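Local coordinates for hemolysin-related protein (Vibrio cholerae serotype O1, PDB 6MLT) that probably anchors the bacterial biofilm to surfaces, as a secreted, metal-binding matrix protein that is thought to recognise carbohydrate, at residues A[262-267]-A[454-459]; A[120-125]-A[135-140]; A[12-17]-A[558-563]; A[494-499]-A[543-548]. All coordinates share one frame; numbering follows the deposited sequence.

Interaction 1 of 4, residues A[262-267]-A[454-459]; sequences VKWRVN and DMYDAQ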
loop_
_atom_site.group_PDB
_atom_site.type_symbol
_atom_site.label_atom_id
_atom_site.label_comp_id
_atom_site.label_asym_id
_atom_site.label_seq_id
_atom_site.Cartn_x
_atom_site.Cartn_y
_atom_site.Cartn_z
ATOM N N VAL A 262 -3.781 17.432 10.470
ATOM C CA VAL A 262 -3.633 16.262 11.332
ATOM C C VAL A 262 -4.978 15.560 11.450
ATOM O O VAL A 262 -5.969 16.168 11.860
ATOM C CB VAL A 262 -3.107 16.654 12.721
ATOM C CG1 VAL A 262 -3.098 15.442 13.660
ATOM C CG2 VAL A 262 -1.714 17.251 12.612
ATOM N N LYS A 263 -5.011 14.273 11.116
ATOM C CA LYS A 263 -6.165 13.448 11.452
ATOM C C LYS A 263 -6.120 13.057 12.923
ATOM O O LYS A 263 -7.070 13.298 13.671
ATOM C CB LYS A 263 -6.205 12.200 10.566
ATOM C CG LYS A 263 -7.451 11.353 10.785
ATOM C CD LYS A 263 -7.412 10.057 9.998
ATOM C CE LYS A 263 -8.563 9.147 10.412
ATOM N NZ LYS A 263 -8.706 7.975 9.517
ATOM N N TRP A 264 -5.023 12.438 13.348
ATOM C CA TRP A 264 -4.760 12.218 14.763
ATOM C C TRP A 264 -3.259 12.039 14.948
ATOM O O TRP A 264 -2.527 11.745 13.998
ATOM C CB TRP A 264 -5.527 11.008 15.318
ATOM C CG TRP A 264 -5.303 9.711 14.589
ATOM C CD1 TRP A 264 -6.080 9.192 13.596
ATOM C CD2 TRP A 264 -4.249 8.756 14.814
ATOM N NE1 TRP A 264 -5.570 7.980 13.179
ATOM C CE2 TRP A 264 -4.447 7.693 13.912
ATOM C CE3 TRP A 264 -3.158 8.701 15.688
ATOM C CZ2 TRP A 264 -3.595 6.585 13.859
ATOM C CZ3 TRP A 264 -2.313 7.603 15.633
ATOM C CH2 TRP A 264 -2.538 6.561 14.727
ATOM N N ARG A 265 -2.809 12.249 16.182
ATOM C CA ARG A 265 -1.410 12.050 16.525
ATOM C C ARG A 265 -1.322 11.559 17.961
ATOM O O ARG A 265 -2.216 11.804 18.775
ATOM C CB ARG A 265 -0.591 13.335 16.350
ATOM C CG ARG A 265 -0.922 14.432 17.341
ATOM C CD ARG A 265 -0.092 15.688 17.102
ATOM N NE ARG A 265 1.312 15.534 17.492
ATOM C CZ ARG A 265 1.755 15.566 18.747
ATOM N NH1 ARG A 265 0.910 15.726 19.757
ATOM N NH2 ARG A 265 3.048 15.434 18.998
ATOM N N VAL A 266 -0.239 10.851 18.256
ATOM C CA VAL A 266 -0.004 10.282 19.575
ATOM C C VAL A 266 1.438 10.556 19.972
ATOM O O VAL A 266 2.364 10.263 19.211
ATOM C CB VAL A 266 -0.289 8.768 19.601
ATOM C CG1 VAL A 266 0.156 8.153 20.928
ATOM C CG2 VAL A 266 -1.786 8.504 19.377
ATOM N N ASN A 267 1.626 11.122 21.159
ATOM C CA ASN A 267 2.907 11.101 21.848
ATOM C C ASN A 267 2.737 10.158 23.027
ATOM O O ASN A 267 1.827 10.345 23.841
ATOM C CB ASN A 267 3.328 12.491 22.320
ATOM C CG ASN A 267 4.489 12.437 23.288
ATOM O OD1 ASN A 267 4.312 12.602 24.493
ATOM N ND2 ASN A 267 5.677 12.149 22.772
ATOM N N ASP A 454 3.473 -1.461 18.977
ATOM C CA ASP A 454 2.104 -1.017 19.200
ATOM C C ASP A 454 1.321 -1.024 17.895
ATOM O O ASP A 454 1.814 -0.570 16.860
ATOM C CB ASP A 454 2.073 0.395 19.804
ATOM C CG ASP A 454 2.623 0.434 21.220
ATOM O OD1 ASP A 454 2.838 -0.655 21.789
ATOM O OD2 ASP A 454 2.851 1.542 21.758
ATOM N N MET A 455 0.087 -1.519 17.968
ATOM C CA MET A 455 -0.841 -1.561 16.845
ATOM C C MET A 455 -1.966 -0.568 17.097
ATOM O O MET A 455 -2.579 -0.580 18.171
ATOM C CB MET A 455 -1.418 -2.967 16.674
ATOM C CG MET A 455 -2.527 -3.089 15.628
ATOM S SD MET A 455 -1.897 -3.017 13.945
ATOM C CE MET A 455 -1.027 -4.582 13.859
ATOM N N TYR A 456 -2.237 0.275 16.105
ATOM C CA TYR A 456 -3.309 1.260 16.154
ATOM C C TYR A 456 -4.332 0.987 15.056
ATOM O O TYR A 456 -3.981 0.530 13.965
ATOM C CB TYR A 456 -2.747 2.678 15.985
ATOM C CG TYR A 456 -2.058 3.191 17.227
ATOM C CD1 TYR A 456 -0.745 2.843 17.510
ATOM C CD2 TYR A 456 -2.730 3.999 18.133
ATOM C CE1 TYR A 456 -0.119 3.301 18.650
ATOM C CE2 TYR A 456 -2.107 4.461 19.279
ATOM C CZ TYR A 456 -0.808 4.105 19.533
ATOM O OH TYR A 456 -0.173 4.555 20.670
ATOM N N ASP A 457 -5.602 1.290 15.336
ATOM C CA ASP A 457 -6.600 1.243 14.276
ATOM C C ASP A 457 -6.596 2.564 13.498
ATOM O O ASP A 457 -5.837 3.496 13.794
ATOM C CB ASP A 457 -7.982 0.889 14.841
ATOM C CG ASP A 457 -8.600 1.996 15.683
ATOM O OD1 ASP A 457 -8.133 3.153 15.658
ATOM O OD2 ASP A 457 -9.585 1.684 16.384
ATOM N N ALA A 458 -7.442 2.644 12.469
ATOM C CA ALA A 458 -7.421 3.804 11.580
ATOM C C ALA A 458 -7.786 5.102 12.292
ATOM O O ALA A 458 -7.423 6.183 11.808
ATOM C CB ALA A 458 -8.372 3.575 10.403
ATOM N N GLN A 459 -8.479 5.023 13.424
ATOM C CA GLN A 459 -8.926 6.197 14.163
ATOM C C GLN A 459 -7.954 6.623 15.252
ATOM O O GLN A 459 -8.210 7.620 15.931
ATOM C CB GLN A 459 -10.298 5.934 14.798
ATOM C CG GLN A 459 -11.454 5.918 13.812
ATOM C CD GLN A 459 -11.420 4.722 12.884
ATOM O OE1 GLN A 459 -11.273 3.579 13.325
ATOM N NE2 GLN A 459 -11.553 4.978 11.589
#
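Strand 264-266, with W264 and V266, runs nearly antiparallel to strand 454-457, with Y456 (161° between their directions). Their axes stay 11.0 Å apart at the closest, too far for backbone pairing: the two belong to neighbouring blades of a beta-propeller, and side chains fill the seam. A classic beta bulge, K263 and W264 both facing V255, turns both toward 454-459, and both meet the same acceptor. W264 donates NE1-H to A458 O at 2.9 Å, while K263 stretches out until NZ stands 3.2 Å from that same A458 O. The two donors arrive from opposite faces of the carbonyl plane, neither on a lone pair. Tryptophan suits the place because its indole spans the seam yet keeps one N-H for a carbonyl. A chi1 of 55°, with CG between backbone N and carbonyl carbon, carries the indole across, so that Q459 C lies over one face toward the rim and W264 CH2 reaches Y456 CB at 4.1 Å. The W264 and Y456 rings are only 27° from parallel but slid so far apart that they barely overlap. Farther along, the branched V266 meets the phenol with both methyls: CG2 lies 4.1 Å from Y456 CE2 and CG1 3.6 Å from Y456 OH. After Y456 the chain turns: D457 OD1 accepts from Q459 N at 2.9 Å, an Asx turn.

Interaction 2 of 4, residues A[120-125]-A[135-140]; sequences TPYINI and QLLKSA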
loop_
_atom_site.group_PDB
_atom_site.type_symbol
_atom_site.label_atom_id
_atom_site.label_comp_id
_atom_site.label_asym_id
_atom_site.label_seq_id
_atom_site.Cartn_x
_atom_site.Cartn_y
_atom_site.Cartn_z
ATOM N N THR A 120 31.583 9.266 -0.848
ATOM C CA THR A 120 31.597 9.520 -2.279
ATOM C C THR A 120 30.738 10.738 -2.606
ATOM O O THR A 120 29.731 10.988 -1.934
ATOM C CB THR A 120 31.075 8.316 -3.082
ATOM O OG1 THR A 120 31.029 8.640 -4.475
ATOM C CG2 THR A 120 29.680 7.935 -2.649
ATOM N N PRO A 121 31.101 11.512 -3.629
ATOM C CA PRO A 121 30.233 12.610 -4.075
ATOM C C PRO A 121 29.132 12.189 -5.036
ATOM O O PRO A 121 28.401 13.056 -5.525
ATOM C CB PRO A 121 31.220 13.566 -4.761
ATOM C CG PRO A 121 32.331 12.716 -5.223
ATOM C CD PRO A 121 32.419 11.541 -4.288
ATOM N N TYR A 122 28.979 10.891 -5.295
ATOM C CA TYR A 122 28.070 10.389 -6.316
ATOM C C TYR A 122 27.028 9.446 -5.735
ATOM O O TYR A 122 27.299 8.686 -4.800
ATOM C CB TYR A 122 28.837 9.645 -7.431
ATOM C CG TYR A 122 29.640 10.604 -8.256
ATOM C CD1 TYR A 122 29.024 11.405 -9.204
ATOM C CD2 TYR A 122 31.006 10.757 -8.051
ATOM C CE1 TYR A 122 29.740 12.314 -9.935
ATOM C CE2 TYR A 122 31.733 11.670 -8.780
ATOM C CZ TYR A 122 31.092 12.447 -9.723
ATOM O OH TYR A 122 31.798 13.370 -10.456
ATOM N N ILE A 123 25.831 9.504 -6.313
ATOM C CA ILE A 123 24.943 8.350 -6.291
ATOM C C ILE A 123 25.493 7.331 -7.283
ATOM O O ILE A 123 25.670 7.629 -8.471
ATOM C CB ILE A 123 23.502 8.755 -6.622
ATOM C CG1 ILE A 123 22.918 9.585 -5.468
ATOM C CG2 ILE A 123 22.629 7.527 -6.870
ATOM C CD1 ILE A 123 21.669 10.332 -5.828
ATOM N N ASN A 124 25.800 6.136 -6.793
ATOM C CA ASN A 124 26.362 5.075 -7.614
ATOM C C ASN A 124 25.255 4.152 -8.093
ATOM O O ASN A 124 24.456 3.667 -7.290
ATOM C CB ASN A 124 27.405 4.281 -6.831
ATOM C CG ASN A 124 28.614 5.111 -6.505
ATOM O OD1 ASN A 124 29.162 5.790 -7.376
ATOM N ND2 ASN A 124 29.018 5.099 -5.240
ATOM N N ILE A 125 25.221 3.896 -9.395
ATOM C CA ILE A 125 24.240 2.996 -9.972
ATOM C C ILE A 125 25.000 1.825 -10.583
ATOM O O ILE A 125 25.729 1.995 -11.570
ATOM C CB ILE A 125 23.353 3.706 -11.001
ATOM C CG1 ILE A 125 22.693 4.922 -10.330
ATOM C CG2 ILE A 125 22.310 2.738 -11.559
ATOM C CD1 ILE A 125 21.805 5.751 -11.232
ATOM N N GLN A 135 26.785 7.259 -12.649
ATOM C CA GLN A 135 27.001 8.056 -11.454
ATOM C C GLN A 135 26.303 9.394 -11.629
ATOM O O GLN A 135 26.308 9.972 -12.721
ATOM C CB GLN A 135 28.495 8.257 -11.176
ATOM C CG GLN A 135 29.212 6.965 -10.802
ATOM C CD GLN A 135 30.680 7.172 -10.505
ATOM O OE1 GLN A 135 31.448 7.553 -11.382
ATOM N NE2 GLN A 135 31.079 6.918 -9.265
ATOM N N LEU A 136 25.684 9.870 -10.553
ATOM C CA LEU A 136 25.002 11.161 -10.526
ATOM C C LEU A 136 25.586 11.978 -9.383
ATOM O O LEU A 136 25.580 11.530 -8.231
ATOM C CB LEU A 136 23.494 11.000 -10.336
ATOM C CG LEU A 136 22.784 9.931 -11.168
ATOM C CD1 LEU A 136 21.329 9.819 -10.736
ATOM C CD2 LEU A 136 22.887 10.231 -12.658
ATOM N N LEU A 137 26.095 13.165 -9.701
ATOM C CA LEU A 137 26.704 14.015 -8.687
ATOM C C LEU A 137 25.652 14.481 -7.689
ATOM O O LEU A 137 24.602 15.004 -8.077
ATOM C CB LEU A 137 27.365 15.216 -9.349
ATOM C CG LEU A 137 28.166 16.158 -8.444
ATOM C CD1 LEU A 137 29.411 15.466 -7.919
ATOM C CD2 LEU A 137 28.533 17.438 -9.195
ATOM N N LYS A 138 25.943 14.314 -6.402
ATOM C CA LYS A 138 24.965 14.599 -5.367
ATOM C C LYS A 138 24.894 16.093 -5.062
ATOM O O LYS A 138 25.832 16.860 -5.303
ATOM C CB LYS A 138 25.302 13.832 -4.088
ATOM C CG LYS A 138 25.105 12.327 -4.209
ATOM C CD LYS A 138 25.328 11.600 -2.896
ATOM C CE LYS A 138 26.772 11.693 -2.451
ATOM N NZ LYS A 138 27.019 10.870 -1.223
ATOM N N SER A 139 23.760 16.493 -4.487
ATOM C CA SER A 139 23.578 17.873 -4.055
ATOM C C SER A 139 24.449 18.190 -2.846
ATOM O O SER A 139 25.148 19.210 -2.821
ATOM C CB SER A 139 22.103 18.118 -3.731
ATOM O OG SER A 139 21.897 19.449 -3.305
ATOM N N ALA A 140 24.405 17.342 -1.829
ATOM C CA ALA A 140 25.124 17.572 -0.587
ATOM C C ALA A 140 26.311 16.618 -0.491
ATOM O O ALA A 140 26.511 15.740 -1.336
ATOM C CB ALA A 140 24.186 17.401 0.605
#
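N124 and Q135, a non-hydrogen-bonded pair across an antiparallel hairpin, both place CG opposite the carbonyl carbon (chi1 -66° and -67°), and this common choice lays their amides side by side, pointing the same way. Q135 NE2 therefore gives a nearly straight bond to N124 OD1, 2.9 Å long, with the acceptor in the Q135 amide plane. K138 uses its torsions differently: a bend at chi3 (-66°) turns the end of the chain so that NZ lies 2.8 Å from T120 O. T116 OG1 and S145 OG also receive NZ, so the buried ammonium is held by three oxygens. Lysine fits because its methylenes are greasy as well: K138 CG packs 3.7 Å from I123 CG1.

The backbones are joined by K138 N to P121 O at 2.9 Å and by the reciprocal bonds of the hydrogen-bonded pair, I123 N to L136 O at 2.8 Å and L136 N to I123 O at 3.1 Å. One face bears the polar amides with Y122 and L137; there L137 CD1 makes an off-centre CH-pi contact, 4.2 Å from the Y122 ring centroid, while the Q135 side chain crosses the same tyrosine. On the other face I123 and L136 pack on Y169 of strand 167-170, in the next sheet; the end of I125 also reaches L136, CD1 to CD1 4.1 Å. Aliphatic residues thus face the neighbouring blade, while the other face mixes amides with Y122 and L137, as befits the outer hairpin of a four-stranded beta-propeller blade, here in the FG-GAP-like repeat region.

Interaction 3 of 4, residues A[12-17]-A[558-563]; sequences QTKLKW and ESANPS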
loop_
_atom_site.group_PDB
_atom_site.type_symbol
_atom_site.label_atom_id
_atom_site.label_comp_id
_atom_site.label_asym_id
_atom_site.label_seq_id
_atom_site.Cartn_x
_atom_site.Cartn_y
_atom_site.Cartn_z
ATOM N N GLN A 12 5.791 -22.689 12.383
ATOM C CA GLN A 12 7.005 -23.490 12.478
ATOM C C GLN A 12 7.927 -23.168 11.309
ATOM O O GLN A 12 7.493 -23.163 10.153
ATOM C CB GLN A 12 6.664 -24.981 12.465
ATOM C CG GLN A 12 5.628 -25.411 13.486
ATOM C CD GLN A 12 6.255 -25.948 14.751
ATOM O OE1 GLN A 12 6.708 -25.187 15.606
ATOM N NE2 GLN A 12 6.291 -27.270 14.876
ATOM N N THR A 13 9.204 -22.939 11.610
ATOM C CA THR A 13 10.178 -22.532 10.609
ATOM C C THR A 13 11.399 -23.436 10.663
ATOM O O THR A 13 11.662 -24.110 11.666
ATOM C CB THR A 13 10.622 -21.076 10.817
ATOM O OG1 THR A 13 11.267 -20.949 12.093
ATOM C CG2 THR A 13 9.432 -20.140 10.760
ATOM N N LYS A 14 12.148 -23.427 9.562
ATOM C CA LYS A 14 13.435 -24.101 9.484
ATOM C C LYS A 14 14.337 -23.274 8.585
ATOM O O LYS A 14 13.861 -22.561 7.695
ATOM C CB LYS A 14 13.308 -25.534 8.947
ATOM C CG LYS A 14 12.918 -25.634 7.474
ATOM C CD LYS A 14 12.744 -27.084 7.042
ATOM C CE LYS A 14 12.394 -27.186 5.568
ATOM N NZ LYS A 14 12.084 -28.592 5.167
ATOM N N LEU A 15 15.642 -23.377 8.820
ATOM C CA LEU A 15 16.597 -22.581 8.065
ATOM C C LEU A 15 16.669 -23.077 6.628
ATOM O O LEU A 15 16.822 -24.277 6.376
ATOM C CB LEU A 15 17.980 -22.645 8.713
ATOM C CG LEU A 15 19.015 -21.674 8.134
ATOM C CD1 LEU A 15 18.741 -20.260 8.613
ATOM C CD2 LEU A 15 20.434 -22.105 8.508
ATOM N N LYS A 16 16.552 -22.146 5.684
ATOM C CA LYS A 16 16.758 -22.442 4.274
ATOM C C LYS A 16 18.228 -22.307 3.894
ATOM O O LYS A 16 18.813 -23.239 3.334
ATOM C CB LYS A 16 15.896 -21.514 3.418
ATOM C CG LYS A 16 16.005 -21.749 1.921
ATOM C CD LYS A 16 15.024 -20.850 1.181
ATOM C CE LYS A 16 15.054 -21.071 -0.317
ATOM N NZ LYS A 16 13.889 -20.412 -0.967
ATOM N N TRP A 17 18.827 -21.151 4.174
ATOM C CA TRP A 17 20.274 -20.993 4.096
ATOM C C TRP A 17 20.674 -19.794 4.941
ATOM O O TRP A 17 19.834 -19.002 5.371
ATOM C CB TRP A 17 20.774 -20.831 2.649
ATOM C CG TRP A 17 20.173 -19.705 1.804
ATOM C CD1 TRP A 17 19.265 -19.849 0.796
ATOM C CD2 TRP A 17 20.482 -18.297 1.860
ATOM N NE1 TRP A 17 18.979 -18.631 0.232
ATOM C CE2 TRP A 17 19.707 -17.660 0.866
ATOM C CE3 TRP A 17 21.327 -17.519 2.656
ATOM C CZ2 TRP A 17 19.761 -16.280 0.640
ATOM C CZ3 TRP A 17 21.375 -16.146 2.438
ATOM C CH2 TRP A 17 20.594 -15.542 1.440
ATOM N N GLU A 558 12.242 -20.901 5.939
ATOM C CA GLU A 558 11.077 -21.347 5.195
ATOM C C GLU A 558 10.156 -22.096 6.144
ATOM O O GLU A 558 10.542 -22.473 7.254
ATOM C CB GLU A 558 11.484 -22.229 4.011
ATOM C CG GLU A 558 12.284 -23.457 4.405
ATOM C CD GLU A 558 12.647 -24.314 3.212
ATOM O OE1 GLU A 558 11.731 -24.674 2.444
ATOM O OE2 GLU A 558 13.843 -24.618 3.037
ATOM N N SER A 559 8.923 -22.310 5.696
ATOM C CA SER A 559 7.968 -23.076 6.484
ATOM C C SER A 559 8.496 -24.483 6.729
ATOM O O SER A 559 8.948 -25.159 5.805
ATOM C CB SER A 559 6.620 -23.143 5.768
ATOM O OG SER A 559 5.719 -23.945 6.511
ATOM N N ALA A 560 8.439 -24.923 7.985
ATOM C CA ALA A 560 8.911 -26.260 8.320
ATOM C C ALA A 560 7.909 -27.346 7.960
ATOM O O ALA A 560 8.293 -28.515 7.857
ATOM C CB ALA A 560 9.238 -26.351 9.813
ATOM N N ASN A 561 6.640 -26.988 7.767
ATOM C CA ASN A 561 5.601 -27.958 7.459
ATOM C C ASN A 561 5.327 -27.938 5.962
ATOM O O ASN A 561 4.849 -26.911 5.451
ATOM C CB ASN A 561 4.329 -27.632 8.230
ATOM C CG ASN A 561 3.261 -28.702 8.080
ATOM O OD1 ASN A 561 3.223 -29.431 7.087
ATOM N ND2 ASN A 561 2.388 -28.800 9.073
ATOM N N PRO A 562 5.610 -29.012 5.218
ATOM C CA PRO A 562 5.420 -28.956 3.759
ATOM C C PRO A 562 3.970 -28.796 3.334
ATOM O O PRO A 562 3.724 -28.422 2.180
ATOM C CB PRO A 562 6.001 -30.292 3.280
ATOM C CG PRO A 562 5.863 -31.199 4.450
ATOM C CD PRO A 562 6.075 -30.338 5.659
ATOM N N SER A 563 3.008 -29.058 4.215
ATOM C CA SER A 563 1.602 -28.804 3.928
ATOM C C SER A 563 1.152 -27.413 4.361
ATOM O O SER A 563 -0.043 -27.112 4.293
ATOM C CB SER A 563 0.729 -29.870 4.596
ATOM O OG SER A 563 0.741 -31.058 3.830
HETATM O O HOH W 1 4.983 -23.816 8.914
HETATM O O HOH W 2 10.582 -29.914 6.826
HETATM O O HOH W 3 15.687 -26.115 4.474
#
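K14 and E558 form the antiparallel hydrogen-bonded pair that joins the N-terminal strand to the C-terminal blade, closing the beta-propeller ring. K14 N donates to E558 O at 3.0 Å, and E558 N returns a bond to K14 O. Two residues along, A560 N bonds to Q12 O at 2.9 Å.

The K14 side chain, followed outward, lies along its partner strand. CB stands 4.2 Å from the methyl CB of A560, small enough to let it by. CG touches E558 CG at 3.8 Å; both residues hold CG between backbone N and carbonyl carbon (chi1 69° for K14), which brings the two chains together before they cross. CD comes near A560 CA, and K14 CE lies 3.7 Å from E558 CD, the carboxylate carbon. At the tip, NZ donates over 2.6 Å to a water that bonds A560 O.

E558 OE2 takes a water shared with L15 O, and lies against CB and CG of K16, whose ammonium pairs with E530. Since K14 NZ and E558 OE1 stay 4.8 Å apart, their opposite charges make no direct pair and probably attract only weakly; direct cohesion rests on backbone bonds and methylene packing.

Interaction 4 of 4, residues A[494-499]-A[543-548]; sequences QDRLRM and DYDRES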
loop_
_atom_site.group_PDB
_atom_site.type_symbol
_atom_site.label_atom_id
_atom_site.label_comp_id
_atom_site.label_asym_id
_atom_site.label_seq_id
_atom_site.Cartn_x
_atom_site.Cartn_y
_atom_site.Cartn_z
ATOM N N GLN A 494 11.484 -7.282 15.299
ATOM C CA GLN A 494 12.860 -7.588 15.655
ATOM C C GLN A 494 13.210 -6.802 16.909
ATOM O O GLN A 494 12.807 -5.642 17.045
ATOM C CB GLN A 494 13.808 -7.208 14.508
ATOM C CG GLN A 494 15.289 -7.291 14.842
ATOM C CD GLN A 494 15.772 -8.725 14.923
ATOM O OE1 GLN A 494 15.482 -9.536 14.048
ATOM N NE2 GLN A 494 16.495 -9.050 15.984
ATOM N N ASP A 495 13.942 -7.430 17.835
ATOM C CA ASP A 495 14.532 -6.659 18.927
ATOM C C ASP A 495 16.021 -6.972 19.032
ATOM O O ASP A 495 16.660 -7.242 18.012
ATOM C CB ASP A 495 13.774 -6.882 20.249
ATOM C CG ASP A 495 13.918 -8.286 20.837
ATOM O OD1 ASP A 495 14.630 -9.154 20.293
ATOM O OD2 ASP A 495 13.292 -8.500 21.901
ATOM N N ARG A 496 16.605 -6.894 20.231
ATOM C CA ARG A 496 18.050 -7.088 20.337
ATOM C C ARG A 496 18.452 -8.534 20.067
ATOM O O ARG A 496 19.550 -8.781 19.556
ATOM C CB ARG A 496 18.552 -6.660 21.719
ATOM C CG ARG A 496 18.372 -5.164 22.047
ATOM C CD ARG A 496 19.015 -4.234 21.022
ATOM N NE ARG A 496 20.451 -4.461 20.857
ATOM C CZ ARG A 496 21.386 -4.030 21.696
ATOM N NH1 ARG A 496 21.052 -3.355 22.786
ATOM N NH2 ARG A 496 22.664 -4.288 21.449
ATOM N N LEU A 497 17.581 -9.497 20.381
ATOM C CA LEU A 497 17.960 -10.906 20.378
ATOM C C LEU A 497 17.036 -11.821 19.591
ATOM O O LEU A 497 17.408 -12.977 19.361
ATOM C CB LEU A 497 18.032 -11.435 21.818
ATOM C CG LEU A 497 19.068 -10.780 22.726
ATOM C CD1 LEU A 497 18.869 -11.207 24.171
ATOM C CD2 LEU A 497 20.478 -11.127 22.254
ATOM N N ARG A 498 15.856 -11.362 19.182
ATOM C CA ARG A 498 14.847 -12.239 18.609
ATOM C C ARG A 498 14.123 -11.540 17.473
ATOM O O ARG A 498 13.825 -10.348 17.557
ATOM C CB ARG A 498 13.791 -12.665 19.650
ATOM C CG ARG A 498 14.311 -12.899 21.050
ATOM C CD ARG A 498 13.178 -12.845 22.059
ATOM N NE ARG A 498 12.756 -11.471 22.337
ATOM C CZ ARG A 498 11.732 -11.149 23.121
ATOM N NH1 ARG A 498 11.014 -12.103 23.702
ATOM N NH2 ARG A 498 11.420 -9.874 23.325
ATOM N N MET A 499 13.840 -12.298 16.423
ATOM C CA MET A 499 12.819 -11.949 15.450
ATOM C C MET A 499 11.552 -12.700 15.833
ATOM O O MET A 499 11.617 -13.861 16.239
ATOM C CB MET A 499 13.271 -12.314 14.030
ATOM C CG MET A 499 12.243 -12.033 12.937
ATOM S SD MET A 499 11.016 -13.360 12.755
ATOM C CE MET A 499 9.831 -12.551 11.680
ATOM N N ASP A 543 26.437 -9.155 15.517
ATOM C CA ASP A 543 26.764 -9.590 16.869
ATOM C C ASP A 543 27.960 -8.836 17.437
ATOM O O ASP A 543 28.645 -9.344 18.333
ATOM C CB ASP A 543 27.029 -11.101 16.910
ATOM C CG ASP A 543 28.121 -11.541 15.950
ATOM O OD1 ASP A 543 28.815 -10.673 15.380
ATOM O OD2 ASP A 543 28.284 -12.772 15.772
ATOM N N TYR A 544 28.206 -7.616 16.951
ATOM C CA TYR A 544 29.333 -6.830 17.444
ATOM C C TYR A 544 29.101 -6.348 18.872
ATOM O O TYR A 544 30.066 -6.096 19.595
ATOM C CB TYR A 544 29.590 -5.624 16.527
ATOM C CG TYR A 544 28.454 -4.624 16.532
ATOM C CD1 TYR A 544 28.380 -3.619 17.496
ATOM C CD2 TYR A 544 27.443 -4.695 15.585
ATOM C CE1 TYR A 544 27.333 -2.716 17.509
ATOM C CE2 TYR A 544 26.396 -3.801 15.591
ATOM C CZ TYR A 544 26.343 -2.813 16.557
ATOM O OH TYR A 544 25.289 -1.923 16.569
ATOM N N ASP A 545 27.845 -6.204 19.295
ATOM C CA ASP A 545 27.517 -5.630 20.596
ATOM C C ASP A 545 27.265 -6.733 21.620
ATOM O O ASP A 545 26.558 -7.706 21.341
ATOM C CB ASP A 545 26.288 -4.723 20.489
ATOM C CG ASP A 545 26.021 -3.929 21.763
ATOM O OD1 ASP A 545 25.667 -4.538 22.792
ATOM O OD2 ASP A 545 26.170 -2.689 21.731
ATOM N N ARG A 546 27.829 -6.557 22.817
ATOM C CA ARG A 546 27.740 -7.588 23.849
ATOM C C ARG A 546 26.300 -7.888 24.239
ATOM O O ARG A 546 25.996 -9.011 24.655
ATOM C CB ARG A 546 28.536 -7.163 25.085
ATOM N N GLU A 547 25.404 -6.911 24.125
ATOM C CA GLU A 547 24.000 -7.109 24.461
ATOM C C GLU A 547 23.180 -7.682 23.311
ATOM O O GLU A 547 21.960 -7.829 23.452
ATOM C CB GLU A 547 23.379 -5.787 24.926
ATOM C CG GLU A 547 23.972 -5.260 26.229
ATOM C CD GLU A 547 23.240 -4.039 26.753
ATOM O OE1 GLU A 547 22.717 -3.259 25.931
ATOM O OE2 GLU A 547 23.185 -3.863 27.989
ATOM N N SER A 548 23.808 -8.006 22.177
ATOM C CA SER A 548 23.079 -8.586 21.049
ATOM C C SER A 548 24.064 -9.460 20.266
ATOM O O SER A 548 24.423 -9.198 19.119
ATOM C CB SER A 548 22.439 -7.509 20.170
ATOM O OG SER A 548 23.360 -6.489 19.825
#
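Charge pairing centres on R496, whose guanidinium reaches two acids of the facing loop. Its NH2 forms a salt bridge with D545 OD1 at 3.3 Å, the carboxylate standing almost at right angles (81°) to the guanidinium plane, and NH1 makes a longer one to E547 OE1 at 3.6 Å. Arginine suits the place because it can serve several acceptors at once.

Among the hydrogen bonds, NH2 also donates to S548 OG at 2.8 Å, the hydroxyl lying somewhat out of the guanidinium plane, while NE is held by S517 O. Bends at chi2 and chi3 (-56° and -58°) curl the arginine chain into this position. The receiving loop is itself fixed: residues D545 to S548 make a type I turn, and D545 OD1 uses its anti lone pair to accept from E547 N at 2.7 Å, an Asx turn. The same oxygen thus shapes the loop and meets the arginine. On the arginine's side, the D495 carboxylate braces the turn between strands 490-494 and 498-502, accepting from the backbone N of L497 and R498.

Apolar packing is slight, with L497 CD2 resting 3.8 Å from S548 CA. The contact is a loop-to-loop junction between adjacent blades of a beta-propeller.

All four contacts belong to one eight-bladed propeller. Interaction 2 builds a hairpin within a blade; interactions 1 and 4 bridge neighbouring blades. Interaction 3 closes the ring by adding the N-terminal strand to the C-terminal blade, the closure often called molecular velcro, and the other three lie within the 540 residues between its segments. The residues between the segments of interaction 1 include the beta-prism lectin region. Interactions 3 and 4 share the closing blade, their centres 23 Å apart and nearest atoms about 7 Å. The side chains of K263 (interaction 1) and I125 (interaction 2) lie about 7 and 8 Å from bound sodium ions; that of K16 (interaction 3) is about 10 Å from a calcium ion.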